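Local coordinates for protein monooxygenase (Agrobacterium tumefaciens, PDB 2I7G) that probably catalyses flavin-dependent oxidation of an organic substrate with molecular oxygen, as do other luciferase-like monooxygenases with a TIM-barrel fold, at residues Y27-V32 with L331-I336; V61-F66 with R346-Y351; L219-G224 with T252-H257; K317-H322 with P357-E362. All blocks are in the same frame, centred on the assembly; numbering follows the deposited sequence. Where two conformers were deposited one is given.

In the fold
Four contacts of one TIM barrel join its strands and outer helices, two of them (1 and 2) bringing the two ends of the chain together. Contacts 1 to 3 reach its parallel sheet: contact 1 pairs strands 23-28 and 329-333, and contact 3, its centre about 14 Å from that of contact 1, pairs 217-220 with 252-260, which also flanks 329-333. Contact 2 sets helix 341-363 against the approach to strand 65-68, and contact 4, its centre about 15 Å from that of contact 2, packs the same helix on helix 311-325. In sequence, contact 3 falls between the halves of contacts 1 and 2; contact 4 crosses both. The C-terminal strand and helices thus complete the barrel.

Contact 1: Y27-V32 with L331-I336; sequences YTFADV and LLQMAI
Tyr27 lays one face of its ring over the root of the Gln333 side chain, and following it outward from CB shows how much of the contact it carries. Its chi1 of 71° places CG between the backbone N and the carbonyl carbon, turning the ring across the neighbouring strand. CD2 then meets Leu331 CB at 3.8 Å. CE2 brings the ring edge to 3.6 Å from Leu331 O, near the ring plane. Over the face, Gln333 CB stands 3.7 Å from the Tyr27 ring centroid in a CH-pi contact, and the extended Gln333 chain carries its amide on to a face of the Phe29 ring, the planes about 73° apart. At the tip, OH of Tyr27 rests on Asn255 of strand 252-260. The backbones are joined by Tyr27 N to Leu332 O at 3.0 Å; at the other end of the same residue water 1 takes over, spanning Tyr27 O and Met334 N. Thr28 OG1 donates in the carbonyl plane, on a lone pair, to Ala335 O at 2.9 Å, and accepts from Ala30 N in an ST turn. Water 2 ties Ala335 O to Phe29 N and Asp31 OD2, while Asp31 OD1 is held by Arg281 and Gly337 N. First and last strands, parallel and splaying apart at their C-terminal ends, are the closing seam of a TIM barrel, whose active site characteristically lies at that end.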
loop_
_atom_site.group_PDB
_atom_site.type_symbol
_atom_site.label_atom_id
_atom_site.label_comp_id
_atom_site.label_asym_id
_atom_site.label_seq_id
_atom_site.Cartn_x
_atom_site.Cartn_y
_atom_site.Cartn_z
ATOM N N TYR B 27 -18.892 0.196 3.415
ATOM C CA TYR B 27 -17.565 0.325 4.078
ATOM C C TYR B 27 -17.402 -0.711 5.165
ATOM O O TYR B 27 -18.407 -1.203 5.690
ATOM C CB TYR B 27 -17.265 1.747 4.548
ATOM C CG TYR B 27 -18.059 2.258 5.733
ATOM C CD1 TYR B 27 -17.421 2.529 6.954
ATOM C CD2 TYR B 27 -19.438 2.486 5.635
ATOM C CE1 TYR B 27 -18.139 3.029 8.038
ATOM C CE2 TYR B 27 -20.175 2.963 6.734
ATOM C CZ TYR B 27 -19.510 3.218 7.929
ATOM O OH TYR B 27 -20.227 3.703 9.001
ATOM N N THR B 28 -16.161 -1.040 5.529
ATOM C CA THR B 28 -15.929 -2.015 6.603
ATOM C C THR B 28 -14.571 -1.704 7.224
ATOM O O THR B 28 -13.722 -1.026 6.582
ATOM C CB THR B 28 -16.034 -3.488 6.098
ATOM O OG1 THR B 28 -15.809 -4.434 7.172
ATOM C CG2 THR B 28 -14.997 -3.761 5.003
ATOM N N PHE B 29 -14.380 -2.245 8.430
ATOM C CA PHE B 29 -13.128 -2.179 9.144
ATOM C C PHE B 29 -12.360 -3.496 9.061
ATOM O O PHE B 29 -11.198 -3.565 9.538
ATOM C CB PHE B 29 -13.371 -1.817 10.628
ATOM C CG PHE B 29 -14.051 -0.477 10.834
ATOM C CD1 PHE B 29 -14.031 0.501 9.837
ATOM C CD2 PHE B 29 -14.697 -0.198 12.041
ATOM C CE1 PHE B 29 -14.628 1.759 10.035
ATOM C CE2 PHE B 29 -15.311 1.023 12.258
ATOM C CZ PHE B 29 -15.299 2.019 11.252
ATOM N N ALA B 30 -13.011 -4.518 8.467
ATOM C CA ALA B 30 -12.408 -5.833 8.268
ATOM C C ALA B 30 -12.021 -6.424 9.631
ATOM O O ALA B 30 -10.855 -6.742 9.900
ATOM C CB ALA B 30 -11.187 -5.729 7.328
ATOM N N ASP B 31 -13.038 -6.575 10.476
ATOM C CA ASP B 31 -12.956 -7.243 11.791
ATOM C C ASP B 31 -12.486 -8.684 11.630
ATOM O O ASP B 31 -12.864 -9.376 10.685
ATOM C CB ASP B 31 -14.360 -7.240 12.434
ATOM C CG ASP B 31 -15.060 -5.856 12.355
ATOM O OD1 ASP B 31 -15.658 -5.439 13.369
ATOM O OD2 ASP B 31 -15.006 -5.165 11.307
ATOM N N VAL B 32 -11.677 -9.124 12.583
ATOM C CA VAL B 32 -11.282 -10.510 12.722
ATOM C C VAL B 32 -11.550 -11.018 14.154
ATOM O O VAL B 32 -11.755 -10.240 15.109
ATOM C CB VAL B 32 -9.779 -10.737 12.341
ATOM C CG1 VAL B 32 -9.556 -10.338 10.858
ATOM C CG2 VAL B 32 -8.830 -9.938 13.258
ATOM N N LEU B 331 -23.369 5.334 2.525
ATOM C CA LEU B 331 -22.427 4.251 2.754
ATOM C C LEU B 331 -22.889 3.362 3.915
ATOM O O LEU B 331 -23.161 3.851 5.012
ATOM C CB LEU B 331 -21.023 4.790 3.090
ATOM C CG LEU B 331 -20.219 5.525 2.023
ATOM C CD1 LEU B 331 -18.750 5.653 2.569
ATOM C CD2 LEU B 331 -20.268 4.788 0.646
ATOM N N LEU B 332 -22.949 2.059 3.660
ATOM C CA LEU B 332 -23.518 1.122 4.630
ATOM C C LEU B 332 -22.414 0.202 5.154
ATOM O O LEU B 332 -21.691 -0.405 4.331
ATOM C CB LEU B 332 -24.579 0.300 3.875
ATOM C CG LEU B 332 -25.295 -0.746 4.719
ATOM C CD1 LEU B 332 -26.048 -0.116 5.922
ATOM C CD2 LEU B 332 -26.254 -1.677 3.815
ATOM N N GLN B 333 -22.316 0.045 6.476
ATOM C CA GLN B 333 -21.358 -0.899 7.080
ATOM C C GLN B 333 -22.154 -2.091 7.626
ATOM O O GLN B 333 -22.895 -1.952 8.612
ATOM C CB GLN B 333 -20.528 -0.221 8.180
ATOM C CG GLN B 333 -19.588 -1.205 8.889
ATOM C CD GLN B 333 -18.653 -0.530 9.895
ATOM O OE1 GLN B 333 -17.962 0.445 9.579
ATOM N NE2 GLN B 333 -18.572 -1.082 11.047
HETATM N N MSE B 334 -22.038 -3.229 6.939
HETATM C CA MSE B 334 -22.703 -4.488 7.332
HETATM C C MSE B 334 -21.696 -5.458 7.951
HETATM O O MSE B 334 -21.975 -6.132 8.960
HETATM C CB MSE B 334 -23.326 -5.175 6.099
HETATM C CG MSE B 334 -24.256 -4.308 5.275
HETATM SE SE MSE B 334 -25.178 -5.310 3.837
HETATM C CE MSE B 334 -23.652 -5.805 2.779
ATOM N N ALA B 335 -20.523 -5.558 7.319
ATOM C CA ALA B 335 -19.534 -6.592 7.709
ATOM C C ALA B 335 -18.879 -6.102 9.008
ATOM O O ALA B 335 -17.914 -5.300 8.980
ATOM C CB ALA B 335 -18.509 -6.788 6.601
ATOM N N ILE B 336 -19.469 -6.526 10.126
ATOM C CA ILE B 336 -19.066 -6.095 11.488
ATOM C C ILE B 336 -18.816 -7.342 12.326
ATOM O O ILE B 336 -19.461 -8.368 12.110
ATOM C CB ILE B 336 -20.190 -5.232 12.117
ATOM C CG1 ILE B 336 -20.399 -3.958 11.298
ATOM C CG2 ILE B 336 -19.879 -4.818 13.573
ATOM C CD1 ILE B 336 -21.680 -3.267 11.650
HETATM O O HOH W 1 -19.822 -3.616 5.040
HETATM O O HOH W 2 -16.506 -3.258 10.048
HETATM O O HOH W 3 -15.810 -7.211 9.084
#

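Contact 2: V61-F66 with R346-Y351; sequences VGLDVF and RGIELY
Tyr351 N reaches back to Gly347 O at 2.8 Å, the shortest polar bond here, and this helical turn fixes the stem of the ring on which Leu63 rests. Both leucine methyls take part, in different ways. CD2 stands over the middle of one ring face, 3.9 Å from the Tyr351 centroid and only 4° off the ring normal, a nearly ideal CH-pi placement. CD1 is shifted toward the near end of the ring, 3.7 Å from Tyr351 CD2, and also touches Ile348 CG2 at 4.2 Å. The leucine and tyrosine side chains cross at about a right angle; with CG of Tyr351 opposite the backbone N (chi1 -169°), the ring extends from the helix beneath the leucine. Val61 adds a smaller patch: its CG2 lies 3.9 Å from Ile348 O and 4.3 Å from Ile348 CG2. Between the two aliphatic residues, Gly62 turns the chain with a positive phi of 86°, ending helix 40-60 in a Schellman motif and leading toward strand 65-68. The hydroxyl of Tyr351 runs past the contact to bond Gly25 O in the first strand of the barrel. No hydrogen bond links 61-66 to 346-351. Their chemistry therefore implies adhesion by burial of methyl groups against an aromatic face, while the polar tip of that same tyrosine finds its partner on the barrel strand beyond.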
loop_
_atom_site.group_PDB
_atom_site.type_symbol
_atom_site.label_atom_id
_atom_site.label_comp_id
_atom_site.label_asym_id
_atom_site.label_seq_id
_atom_site.Cartn_x
_atom_site.Cartn_y
_atom_site.Cartn_z
ATOM N N VAL B 61 -21.945 -6.178 -8.934
ATOM C CA VAL B 61 -23.372 -5.891 -8.843
ATOM C C VAL B 61 -23.669 -4.407 -8.977
ATOM O O VAL B 61 -24.810 -3.994 -8.809
ATOM C CB VAL B 61 -24.002 -6.430 -7.560
ATOM C CG1 VAL B 61 -23.834 -7.967 -7.500
ATOM C CG2 VAL B 61 -23.414 -5.719 -6.281
ATOM N N GLY B 62 -22.646 -3.610 -9.255
ATOM C CA GLY B 62 -22.851 -2.212 -9.621
ATOM C C GLY B 62 -22.964 -1.206 -8.481
ATOM O O GLY B 62 -23.482 -0.099 -8.691
ATOM N N LEU B 63 -22.466 -1.557 -7.297
ATOM C CA LEU B 63 -22.367 -0.584 -6.202
ATOM C C LEU B 63 -21.259 0.444 -6.520
ATOM O O LEU B 63 -20.292 0.152 -7.263
ATOM C CB LEU B 63 -22.133 -1.276 -4.866
ATOM C CG LEU B 63 -23.416 -2.038 -4.452
ATOM C CD1 LEU B 63 -22.994 -2.953 -3.262
ATOM C CD2 LEU B 63 -24.591 -1.067 -4.114
ATOM N N ASP B 64 -21.437 1.650 -5.993
ATOM C CA ASP B 64 -20.673 2.821 -6.458
ATOM C C ASP B 64 -19.370 3.046 -5.742
ATOM O O ASP B 64 -18.440 3.596 -6.324
ATOM C CB ASP B 64 -21.536 4.078 -6.350
ATOM C CG ASP B 64 -22.775 3.985 -7.237
ATOM O OD1 ASP B 64 -22.602 3.816 -8.473
ATOM O OD2 ASP B 64 -23.898 4.035 -6.696
ATOM N N VAL B 65 -19.311 2.665 -4.460
ATOM C CA VAL B 65 -18.157 3.002 -3.615
ATOM C C VAL B 65 -17.932 1.877 -2.627
ATOM O O VAL B 65 -18.899 1.301 -2.113
ATOM C CB VAL B 65 -18.443 4.276 -2.752
ATOM C CG1 VAL B 65 -17.253 4.576 -1.814
ATOM C CG2 VAL B 65 -18.819 5.464 -3.627
ATOM N N PHE B 66 -16.657 1.583 -2.355
ATOM C CA PHE B 66 -16.314 0.702 -1.247
ATOM C C PHE B 66 -15.200 1.350 -0.412
ATOM O O PHE B 66 -14.138 1.754 -0.971
ATOM C CB PHE B 66 -15.868 -0.676 -1.803
ATOM C CG PHE B 66 -15.997 -1.828 -0.800
ATOM C CD1 PHE B 66 -16.941 -2.847 -1.023
ATOM C CD2 PHE B 66 -15.203 -1.872 0.333
ATOM C CE1 PHE B 66 -17.091 -3.911 -0.126
ATOM C CE2 PHE B 66 -15.327 -2.924 1.278
ATOM C CZ PHE B 66 -16.291 -3.956 1.042
ATOM N N ARG B 346 -24.451 -12.486 0.580
ATOM C CA ARG B 346 -25.873 -12.422 0.196
ATOM C C ARG B 346 -26.364 -10.974 0.339
ATOM O O ARG B 346 -27.085 -10.483 -0.537
ATOM C CB ARG B 346 -26.718 -13.370 1.049
ATOM C CG ARG B 346 -28.214 -13.361 0.695
ATOM C CD ARG B 346 -28.470 -13.645 -0.804
ATOM N NE ARG B 346 -29.900 -13.695 -1.130
ATOM C CZ ARG B 346 -30.388 -13.640 -2.372
ATOM N NH1 ARG B 346 -29.556 -13.510 -3.418
ATOM N NH2 ARG B 346 -31.703 -13.695 -2.579
ATOM N N GLY B 347 -25.962 -10.305 1.425
ATOM C CA GLY B 347 -26.377 -8.908 1.683
ATOM C C GLY B 347 -25.873 -7.987 0.582
ATOM O O GLY B 347 -26.597 -7.096 0.106
ATOM N N ILE B 348 -24.639 -8.218 0.140
ATOM C CA ILE B 348 -24.057 -7.381 -0.917
ATOM C C ILE B 348 -24.813 -7.594 -2.236
ATOM O O ILE B 348 -25.168 -6.622 -2.963
ATOM C CB ILE B 348 -22.565 -7.669 -1.104
ATOM C CG1 ILE B 348 -21.756 -7.082 0.082
ATOM C CG2 ILE B 348 -22.041 -6.993 -2.384
ATOM C CD1 ILE B 348 -20.306 -7.618 0.142
ATOM N N GLU B 349 -25.064 -8.861 -2.563
ATOM C CA GLU B 349 -25.872 -9.190 -3.736
ATOM C C GLU B 349 -27.233 -8.492 -3.700
ATOM O O GLU B 349 -27.617 -7.834 -4.667
ATOM C CB GLU B 349 -26.047 -10.707 -3.889
ATOM C CG GLU B 349 -27.049 -11.064 -4.987
ATOM C CD GLU B 349 -26.531 -12.085 -6.003
ATOM O OE1 GLU B 349 -25.404 -11.911 -6.535
ATOM O OE2 GLU B 349 -27.279 -13.038 -6.308
ATOM N N LEU B 350 -27.949 -8.621 -2.584
ATOM C CA LEU B 350 -29.268 -7.962 -2.441
ATOM C C LEU B 350 -29.171 -6.441 -2.508
ATOM O O LEU B 350 -30.032 -5.768 -3.104
ATOM C CB LEU B 350 -29.958 -8.409 -1.154
ATOM C CG LEU B 350 -30.417 -9.872 -1.154
ATOM C CD1 LEU B 350 -30.861 -10.197 0.264
ATOM C CD2 LEU B 350 -31.545 -10.159 -2.197
ATOM N N TYR B 351 -28.122 -5.896 -1.892
ATOM C CA TYR B 351 -27.859 -4.450 -1.937
ATOM C C TYR B 351 -27.730 -3.957 -3.405
ATOM O O TYR B 351 -28.440 -3.019 -3.825
ATOM C CB TYR B 351 -26.605 -4.158 -1.095
ATOM C CG TYR B 351 -26.309 -2.705 -0.794
ATOM C CD1 TYR B 351 -27.268 -1.691 -1.000
ATOM C CD2 TYR B 351 -25.044 -2.345 -0.297
ATOM C CE1 TYR B 351 -26.956 -0.332 -0.702
ATOM C CE2 TYR B 351 -24.739 -0.999 0.025
ATOM C CZ TYR B 351 -25.689 -0.013 -0.187
ATOM O OH TYR B 351 -25.385 1.291 0.133
#

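Contact 3: L219-G224 with T252-H257; sequences LAIIGG and TSINVH. With SO4 (sulfate ion), chain F.
A chi1 of -53° in Ile221 sets CG1 opposite the carbonyl carbon, and the same value in Val256 does likewise for its CG1, so the two branches lie side by side, 3.8 Å apart. Ile221 CG1 also reaches Ile254 CB at 4.0 Å, giving the isoleucine a seat between alternate residues of strand 252-257. Farther on, Ile222 sends CD1 to the edge of the His257 ring, 3.9 Å from CE1, while His257 ND1 is engaged by Arg286. Beneath the side chains runs parallel pairing: Leu219 N bonds Ser253 O at 2.9 Å, Asn255 N returns to Leu219 O, and Ile221 N meets Asn255 O at 3.0 Å, almost straight at 171°. Where the strands part, water 4 bridges Ile221 O and His257 N. The following loop brings Gly224 N to 2.7 Å from O2 of a sulfate, probably a crystallisation ion, which Trp288 NE1 also holds. Strands 217-220 and 252-260 with helix 230-242 form a beta-alpha-beta unit of the barrel: Leu219 packs outward on Leu232 and Phe233 of that helix, and strand 329-333 borders 252-260 on its other edge.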
loop_
_atom_site.group_PDB
_atom_site.type_symbol
_atom_site.label_atom_id
_atom_site.label_comp_id
_atom_site.label_asym_id
_atom_site.label_seq_id
_atom_site.Cartn_x
_atom_site.Cartn_y
_atom_site.Cartn_z
ATOM N N LEU B 219 -20.958 12.145 7.217
ATOM C CA LEU B 219 -21.441 12.139 8.580
ATOM C C LEU B 219 -21.750 10.716 9.090
ATOM O O LEU B 219 -22.581 10.002 8.512
ATOM C CB LEU B 219 -22.730 12.946 8.618
ATOM C CG LEU B 219 -23.367 13.127 9.981
ATOM C CD1 LEU B 219 -22.415 13.769 11.046
ATOM C CD2 LEU B 219 -24.595 14.021 9.736
ATOM N N ALA B 220 -21.123 10.330 10.193
ATOM C CA ALA B 220 -21.477 9.052 10.865
ATOM C C ALA B 220 -22.791 9.205 11.661
ATOM O O ALA B 220 -22.924 10.103 12.504
ATOM C CB ALA B 220 -20.328 8.588 11.764
ATOM N N ILE B 221 -23.780 8.362 11.360
ATOM C CA ILE B 221 -25.090 8.415 12.044
ATOM C C ILE B 221 -25.082 7.354 13.139
ATOM O O ILE B 221 -25.265 6.159 12.873
ATOM C CB ILE B 221 -26.293 8.153 11.093
ATOM C CG1 ILE B 221 -26.258 9.072 9.850
ATOM C CG2 ILE B 221 -27.667 8.238 11.870
ATOM C CD1 ILE B 221 -26.206 10.548 10.167
ATOM N N ILE B 222 -24.799 7.777 14.363
ATOM C CA ILE B 222 -24.652 6.816 15.453
ATOM C C ILE B 222 -25.596 7.208 16.590
ATOM O O ILE B 222 -25.466 8.293 17.160
ATOM C CB ILE B 222 -23.154 6.701 15.891
ATOM C CG1 ILE B 222 -22.341 6.142 14.685
ATOM C CG2 ILE B 222 -23.007 5.900 17.204
ATOM C CD1 ILE B 222 -20.986 5.518 14.968
ATOM N N GLY B 223 -26.568 6.357 16.876
ATOM C CA GLY B 223 -27.464 6.590 18.025
ATOM C C GLY B 223 -28.654 7.510 17.772
ATOM O O GLY B 223 -28.530 8.565 17.128
ATOM N N GLY B 224 -29.804 7.107 18.290
ATOM C CA GLY B 224 -31.020 7.902 18.204
ATOM C C GLY B 224 -31.620 7.879 16.817
ATOM O O GLY B 224 -31.313 7.006 15.993
ATOM N N THR B 252 -22.274 15.662 0.260
ATOM C CA THR B 252 -22.524 15.097 1.571
ATOM C C THR B 252 -22.787 13.607 1.460
ATOM O O THR B 252 -23.388 13.110 0.486
ATOM C CB THR B 252 -23.712 15.809 2.279
ATOM O OG1 THR B 252 -24.877 15.696 1.457
ATOM C CG2 THR B 252 -23.399 17.332 2.538
ATOM N N SER B 253 -22.376 12.881 2.487
ATOM C CA SER B 253 -22.642 11.457 2.578
ATOM C C SER B 253 -23.163 11.191 3.995
ATOM O O SER B 253 -22.826 11.908 4.975
ATOM C CB SER B 253 -21.316 10.670 2.370
ATOM O OG SER B 253 -21.588 9.287 2.409
ATOM N N ILE B 254 -23.961 10.139 4.120
ATOM C CA ILE B 254 -24.203 9.582 5.454
ATOM C C ILE B 254 -23.609 8.176 5.521
ATOM O O ILE B 254 -23.703 7.388 4.556
ATOM C CB ILE B 254 -25.683 9.638 5.896
ATOM C CG1 ILE B 254 -26.566 8.699 5.040
ATOM C CG2 ILE B 254 -26.201 11.137 5.932
ATOM C CD1 ILE B 254 -28.064 8.672 5.465
ATOM N N ASN B 255 -22.973 7.877 6.650
ATOM C CA ASN B 255 -22.284 6.607 6.861
ATOM C C ASN B 255 -23.031 5.921 8.010
ATOM O O ASN B 255 -23.053 6.439 9.110
ATOM C CB ASN B 255 -20.850 6.859 7.315
ATOM C CG ASN B 255 -19.973 7.480 6.240
ATOM O OD1 ASN B 255 -20.411 7.797 5.142
ATOM N ND2 ASN B 255 -18.699 7.677 6.595
ATOM N N VAL B 256 -23.652 4.783 7.732
ATOM C CA VAL B 256 -24.543 4.154 8.695
ATOM C C VAL B 256 -24.214 2.658 8.844
ATOM O O VAL B 256 -23.601 2.037 7.943
ATOM C CB VAL B 256 -26.031 4.302 8.245
ATOM C CG1 VAL B 256 -26.353 5.756 7.971
ATOM C CG2 VAL B 256 -26.357 3.447 6.988
ATOM N N HIS B 257 -24.677 2.092 9.952
ATOM C CA HIS B 257 -24.593 0.655 10.153
ATOM C C HIS B 257 -25.897 0.016 9.741
ATOM O O HIS B 257 -26.958 0.639 9.833
ATOM C CB HIS B 257 -24.283 0.342 11.608
ATOM C CG HIS B 257 -22.945 0.857 12.036
ATOM N ND1 HIS B 257 -22.795 1.893 12.935
ATOM C CD2 HIS B 257 -21.695 0.527 11.631
ATOM C CE1 HIS B 257 -21.506 2.153 13.093
ATOM N NE2 HIS B 257 -20.818 1.327 12.330
HETATM S S SO4 F . -29.664 3.815 19.325
HETATM O O1 SO4 F . -28.334 4.398 19.317
HETATM O O2 SO4 F . -30.474 4.544 18.378
HETATM O O3 SO4 F . -29.599 2.426 18.940
HETATM O O4 SO4 F . -30.269 3.971 20.639
HETATM O O HOH W 4 -25.977 3.673 11.944
#

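Contact 4: K317-H322 with P357-E362; sequences KIIKAH and PLVRKE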
loop_
_atom_site.group_PDB
_atom_site.type_symbol
_atom_site.label_atom_id
_atom_site.label_comp_id
_atom_site.label_asym_id
_atom_site.label_seq_id
_atom_site.Cartn_x
_atom_site.Cartn_y
_atom_site.Cartn_z
ATOM N N LYS B 317 -36.047 3.338 3.514
ATOM C CA LYS B 317 -35.372 4.177 4.486
ATOM C C LYS B 317 -34.300 5.076 3.829
ATOM O O LYS B 317 -34.185 6.238 4.183
ATOM C CB LYS B 317 -34.767 3.332 5.592
ATOM C CG LYS B 317 -34.379 4.095 6.794
ATOM C CD LYS B 317 -34.130 3.080 7.887
ATOM C CE LYS B 317 -33.808 3.729 9.163
ATOM N NZ LYS B 317 -33.877 2.716 10.273
ATOM N N ILE B 318 -33.540 4.530 2.870
ATOM C CA ILE B 318 -32.544 5.333 2.128
ATOM C C ILE B 318 -33.235 6.502 1.430
ATOM O O ILE B 318 -32.776 7.683 1.507
ATOM C CB ILE B 318 -31.732 4.490 1.128
ATOM C CG1 ILE B 318 -30.879 3.466 1.884
ATOM C CG2 ILE B 318 -30.839 5.429 0.221
ATOM C CD1 ILE B 318 -30.392 2.303 0.987
ATOM N N ILE B 319 -34.363 6.193 0.794
ATOM C CA ILE B 319 -35.144 7.233 0.076
ATOM C C ILE B 319 -35.660 8.316 1.051
ATOM O O ILE B 319 -35.537 9.514 0.775
ATOM C CB ILE B 319 -36.331 6.607 -0.745
ATOM C CG1 ILE B 319 -35.762 5.795 -1.927
ATOM C CG2 ILE B 319 -37.329 7.676 -1.183
ATOM C CD1 ILE B 319 -36.719 4.699 -2.447
ATOM N N LYS B 320 -36.211 7.882 2.180
ATOM C CA LYS B 320 -36.708 8.796 3.203
ATOM C C LYS B 320 -35.575 9.644 3.787
ATOM O O LYS B 320 -35.727 10.862 3.980
ATOM C CB LYS B 320 -37.442 8.018 4.296
ATOM C CG LYS B 320 -38.844 7.596 3.887
ATOM C CD LYS B 320 -39.771 8.817 3.820
ATOM C CE LYS B 320 -41.194 8.409 3.442
ATOM N NZ LYS B 320 -41.857 7.659 4.566
ATOM N N ALA B 321 -34.442 9.002 4.053
ATOM C CA ALA B 321 -33.284 9.692 4.600
ATOM C C ALA B 321 -32.783 10.767 3.604
ATOM O O ALA B 321 -32.374 11.870 3.994
ATOM C CB ALA B 321 -32.181 8.669 4.978
ATOM N N HIS B 322 -32.851 10.463 2.315
ATOM C CA HIS B 322 -32.528 11.495 1.331
ATOM C C HIS B 322 -33.467 12.712 1.438
ATOM O O HIS B 322 -33.012 13.861 1.263
ATOM C CB HIS B 322 -32.478 10.932 -0.083
ATOM C CG HIS B 322 -32.282 11.975 -1.130
ATOM N ND1 HIS B 322 -31.032 12.426 -1.520
ATOM C CD2 HIS B 322 -33.182 12.701 -1.827
ATOM C CE1 HIS B 322 -31.186 13.375 -2.433
ATOM N NE2 HIS B 322 -32.479 13.555 -2.638
ATOM N N PRO B 357 -31.301 -0.462 -7.359
ATOM C CA PRO B 357 -32.251 -0.094 -8.419
ATOM C C PRO B 357 -33.516 0.633 -7.931
ATOM O O PRO B 357 -33.951 1.574 -8.606
ATOM C CB PRO B 357 -32.589 -1.435 -9.088
ATOM C CG PRO B 357 -31.317 -2.263 -8.842
ATOM C CD PRO B 357 -30.945 -1.896 -7.418
ATOM N N LEU B 358 -34.076 0.207 -6.795
ATOM C CA LEU B 358 -35.232 0.859 -6.184
ATOM C C LEU B 358 -34.904 2.317 -5.834
ATOM O O LEU B 358 -35.660 3.243 -6.199
ATOM C CB LEU B 358 -35.711 0.109 -4.935
ATOM C CG LEU B 358 -36.479 -1.212 -5.147
ATOM C CD1 LEU B 358 -36.589 -2.001 -3.799
ATOM C CD2 LEU B 358 -37.855 -0.959 -5.766
ATOM N N VAL B 359 -33.768 2.511 -5.158
ATOM C CA VAL B 359 -33.349 3.849 -4.740
ATOM C C VAL B 359 -33.075 4.727 -5.954
ATOM O O VAL B 359 -33.614 5.835 -6.038
ATOM C CB VAL B 359 -32.136 3.818 -3.808
ATOM C CG1 VAL B 359 -31.717 5.259 -3.496
ATOM C CG2 VAL B 359 -32.472 3.010 -2.493
ATOM N N ARG B 360 -32.303 4.211 -6.909
ATOM C CA ARG B 360 -31.960 4.989 -8.100
ATOM C C ARG B 360 -33.195 5.369 -8.919
ATOM O O ARG B 360 -33.275 6.493 -9.433
ATOM C CB ARG B 360 -30.945 4.238 -8.973
ATOM C CG ARG B 360 -29.556 4.107 -8.362
ATOM C CD ARG B 360 -28.688 3.065 -9.116
ATOM N NE ARG B 360 -27.384 2.929 -8.471
ATOM C CZ ARG B 360 -26.666 1.810 -8.418
ATOM N NH1 ARG B 360 -27.128 0.692 -8.983
ATOM N NH2 ARG B 360 -25.468 1.816 -7.798
ATOM N N LYS B 361 -34.150 4.446 -9.026
ATOM C CA LYS B 361 -35.396 4.657 -9.786
ATOM C C LYS B 361 -36.234 5.790 -9.190
ATOM O O LYS B 361 -36.754 6.648 -9.915
ATOM C CB LYS B 361 -36.194 3.339 -9.873
ATOM C CG LYS B 361 -37.712 3.437 -10.139
ATOM C CD LYS B 361 -38.336 2.069 -10.507
ATOM C CE LYS B 361 -38.175 0.967 -9.422
ATOM N NZ LYS B 361 -39.334 0.809 -8.478
ATOM N N GLU B 362 -36.340 5.791 -7.865
ATOM C CA GLU B 362 -37.126 6.768 -7.136
ATOM C C GLU B 362 -36.475 8.160 -7.108
ATOM O O GLU B 362 -37.158 9.172 -7.322
ATOM C CB GLU B 362 -37.414 6.232 -5.738
ATOM C CG GLU B 362 -38.156 7.190 -4.817
ATOM C CD GLU B 362 -39.594 7.448 -5.236
ATOM O OE1 GLU B 362 -40.176 6.646 -6.014
ATOM O OE2 GLU B 362 -40.152 8.465 -4.768
#
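Ile319 and Val359 mark the closest backbone approach of two outer helices of the TIM barrel, 311-325 and 341-363, which flank strand 329-333 in the sequence. The local axes pass 9.8 Å apart and cross at -36°, both running in broadly the same direction. In the first shell, Ile318 CG2 meets Val359 CG1 at 3.8 Å, the side chains crossing at about a right angle. One residue on, Ile319 extends CD1 to Glu362 CB at 3.7 Å and rests its CG2 on Glu362 CG at 3.8 Å. The aliphatic part of the glutamate does the touching: CG lies opposite the backbone N (chi1 176°), and a bend at chi2 of 68° accompanies a similar crossing of the two side chains. No hydrogen bond crosses, so the contact is apolar packing toward the rim of the fold. Behind it, Ile318 also rests on Phe307 of strand 307-309 and on Val355, and Val359 on Ala315. Farther out, Arg360 NH2, three residues past the kink at Pro357, bridges Asp64 OD2 and Gly62 O. On the partner helix, Lys317 NZ is gripped by the carbonyl oxygens of Gly301, Gly304 and Leu306 and makes a cation-pi contact with Phe307.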